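Protein F2 like fibronectin-binding protein (Streptococcus pneumoniae, PDB 5A0N) is a surface adhesin whose N-terminal domain carries an internal thioester, and probably attaches the bacterium covalently to host molecules. Local coordinates at residues L57-R62 and Y150-R155. Sequence-based numbering, arbitrary orientation.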
loop_
_atom_site.group_PDB
_atom_site.type_symbol
_atom_site.label_atom_id
_atom_site.label_comp_id
_atom_site.label_asym_id
_atom_site.label_seq_id
_atom_site.Cartn_x
_atom_site.Cartn_y
_atom_site.Cartn_z
ATOM N N LEU A 57 -3.161 -4.292 -3.521
ATOM C CA LEU A 57 -3.081 -5.722 -3.231
ATOM C C LEU A 57 -3.105 -6.625 -4.446
ATOM O O LEU A 57 -3.123 -7.856 -4.278
ATOM C CB LEU A 57 -4.173 -6.111 -2.266
ATOM C CG LEU A 57 -4.245 -5.305 -0.962
ATOM C CD1 LEU A 57 -5.441 -5.765 -0.147
ATOM C CD2 LEU A 57 -2.954 -5.403 -0.167
ATOM N N ALA A 58 -3.113 -6.055 -5.654
ATOM C CA ALA A 58 -3.220 -6.847 -6.877
ATOM C C ALA A 58 -2.523 -6.112 -7.998
ATOM O O ALA A 58 -3.100 -5.210 -8.621
ATOM C CB ALA A 58 -4.688 -7.126 -7.220
ATOM N N ASN A 59 -1.274 -6.501 -8.243
ATOM C CA ASN A 59 -0.467 -5.795 -9.217
ATOM C C ASN A 59 -0.894 -5.950 -10.664
ATOM O O ASN A 59 -0.408 -5.205 -11.531
ATOM C CB ASN A 59 1.030 -6.087 -9.035
ATOM C CG ASN A 59 1.462 -7.419 -9.557
ATOM O OD1 ASN A 59 0.648 -8.270 -9.851
ATOM N ND2 ASN A 59 2.778 -7.639 -9.580
ATOM N N GLY A 60 -1.787 -6.900 -10.924
ATOM C CA GLY A 60 -2.262 -7.194 -12.263
ATOM C C GLY A 60 -3.622 -6.640 -12.599
ATOM O O GLY A 60 -4.145 -6.902 -13.673
ATOM N N LYS A 61 -4.179 -5.839 -11.689
ATOM C CA LYS A 61 -5.477 -5.201 -11.886
ATOM C C LYS A 61 -5.285 -3.729 -12.179
ATOM O O LYS A 61 -4.170 -3.210 -12.188
ATOM C CB LYS A 61 -6.386 -5.490 -10.687
ATOM C CG LYS A 61 -6.738 -6.982 -10.589
ATOM C CD LYS A 61 -7.906 -7.228 -9.664
ATOM C CE LYS A 61 -8.886 -8.239 -10.195
ATOM N NZ LYS A 61 -10.022 -8.194 -9.262
ATOM N N ARG A 62 -6.396 -3.036 -12.429
ATOM C CA ARG A 62 -6.295 -1.597 -12.703
ATOM C C ARG A 62 -5.941 -0.856 -11.426
ATOM O O ARG A 62 -6.327 -1.257 -10.320
ATOM C CB ARG A 62 -7.619 -1.062 -13.277
ATOM C CG ARG A 62 -8.022 -1.679 -14.594
ATOM C CD ARG A 62 -9.372 -1.205 -15.082
ATOM N NE ARG A 62 -9.374 0.220 -15.379
ATOM C CZ ARG A 62 -10.464 0.945 -15.558
ATOM N NH1 ARG A 62 -11.657 0.340 -15.536
ATOM N NH2 ARG A 62 -10.346 2.263 -15.729
ATOM N N TYR A 150 4.447 -11.075 -2.280
ATOM C CA TYR A 150 3.551 -12.026 -1.628
ATOM C C TYR A 150 2.140 -12.076 -2.173
ATOM O O TYR A 150 1.519 -13.134 -2.111
ATOM C CB TYR A 150 3.603 -11.793 -0.112
ATOM C CG TYR A 150 5.010 -11.919 0.427
ATOM C CD1 TYR A 150 5.641 -13.148 0.431
ATOM C CD2 TYR A 150 5.715 -10.829 0.910
ATOM C CE1 TYR A 150 6.919 -13.279 0.893
ATOM C CE2 TYR A 150 7.003 -10.936 1.380
ATOM C CZ TYR A 150 7.621 -12.161 1.365
ATOM O OH TYR A 150 8.923 -12.324 1.826
ATOM N N THR A 151 1.596 -10.971 -2.726
ATOM C CA THR A 151 0.281 -11.032 -3.318
ATOM C C THR A 151 0.311 -11.626 -4.718
ATOM O O THR A 151 -0.667 -12.227 -5.146
ATOM C CB THR A 151 -0.422 -9.668 -3.363
ATOM O OG1 THR A 151 0.370 -8.768 -4.141
ATOM C CG2 THR A 151 -0.632 -9.092 -1.977
ATOM N N ASP A 152 1.420 -11.419 -5.429
ATOM C CA ASP A 152 1.480 -11.654 -6.867
ATOM C C ASP A 152 2.759 -12.350 -7.366
ATOM O O ASP A 152 2.947 -12.527 -8.569
ATOM C CB ASP A 152 1.270 -10.325 -7.644
ATOM C CG ASP A 152 -0.130 -9.826 -7.527
ATOM O OD1 ASP A 152 -0.997 -10.408 -8.217
ATOM O OD2 ASP A 152 -0.381 -8.887 -6.755
ATOM N N GLY A 153 3.655 -12.704 -6.457
ATOM C CA GLY A 153 4.914 -13.324 -6.853
ATOM C C GLY A 153 5.919 -12.371 -7.479
ATOM O O GLY A 153 6.864 -12.809 -8.103
ATOM N N MET A 154 5.746 -11.062 -7.290
ATOM C CA MET A 154 6.623 -10.053 -7.877
ATOM C C MET A 154 7.828 -9.783 -6.986
ATOM O O MET A 154 7.889 -8.800 -6.251
ATOM C CB MET A 154 5.843 -8.773 -8.171
ATOM C CG MET A 154 6.701 -7.747 -8.888
ATOM S SD MET A 154 5.816 -6.279 -9.329
ATOM C CE MET A 154 5.688 -6.625 -11.056
ATOM N N ARG A 155 8.797 -10.678 -7.065
ATOM C CA ARG A 155 10.048 -10.547 -6.338
ATOM C C ARG A 155 11.008 -9.715 -7.181
ATOM O O ARG A 155 11.264 -10.032 -8.355
ATOM C CB ARG A 155 10.636 -11.928 -6.058
ATOM C CG ARG A 155 11.908 -11.868 -5.239
ATOM C CD ARG A 155 12.372 -13.266 -4.848
ATOM N NE ARG A 155 12.660 -14.152 -5.973
ATOM C CZ ARG A 155 13.803 -14.169 -6.667
ATOM N NH1 ARG A 155 14.782 -13.293 -6.415
ATOM N NH2 ARG A 155 13.970 -15.065 -7.634
HETATM O O HOH W 1 -3.020 -9.114 -9.497
#
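The side-chain amide of Asn59 lies over one face of the Asp152 carboxylate, their planes 22° apart, with Asn59 CG 3.5 Å from Asp152 CG. On this face the backbone N of Asn59 also bonds to Asp152 OD2 (3.0 Å), nearly straight at 173° but coming from well above the carboxylate plane; the short, flat amide suits a residue whose own NH bonds to the group it lies against. The opposite face receives Thr151 OG1, 2.7 Å from Asp152 OD2. Two donors thus grip one oxygen and hinder rotation of the carboxylate. A water 2.7 Å from Asp152 OD1 links it to Gly60 N. Aspartate is therefore well matched to a type I beta turn, Ala58 to Lys61, whose two central NH groups it engages, that of Asn59 directly and that of Gly60 through water. This turn follows strand 55-56, and the contact ties it to the end of helix 132-152, within the adhesin's helical insertion, where Gly153 readily adopts positive phi. Extended through chi1 and chi2, unbranched Met154 carries its sulfur to the end of the Asn59 amide away from Asp152; the bend at chi3 turns CE back to it. Branched Thr151 serves two partners: chi1 of 60° turns OG1 to the carboxylate, while CB and CG2 pack on Leu57 O, which accepts a hydrogen bond from His94.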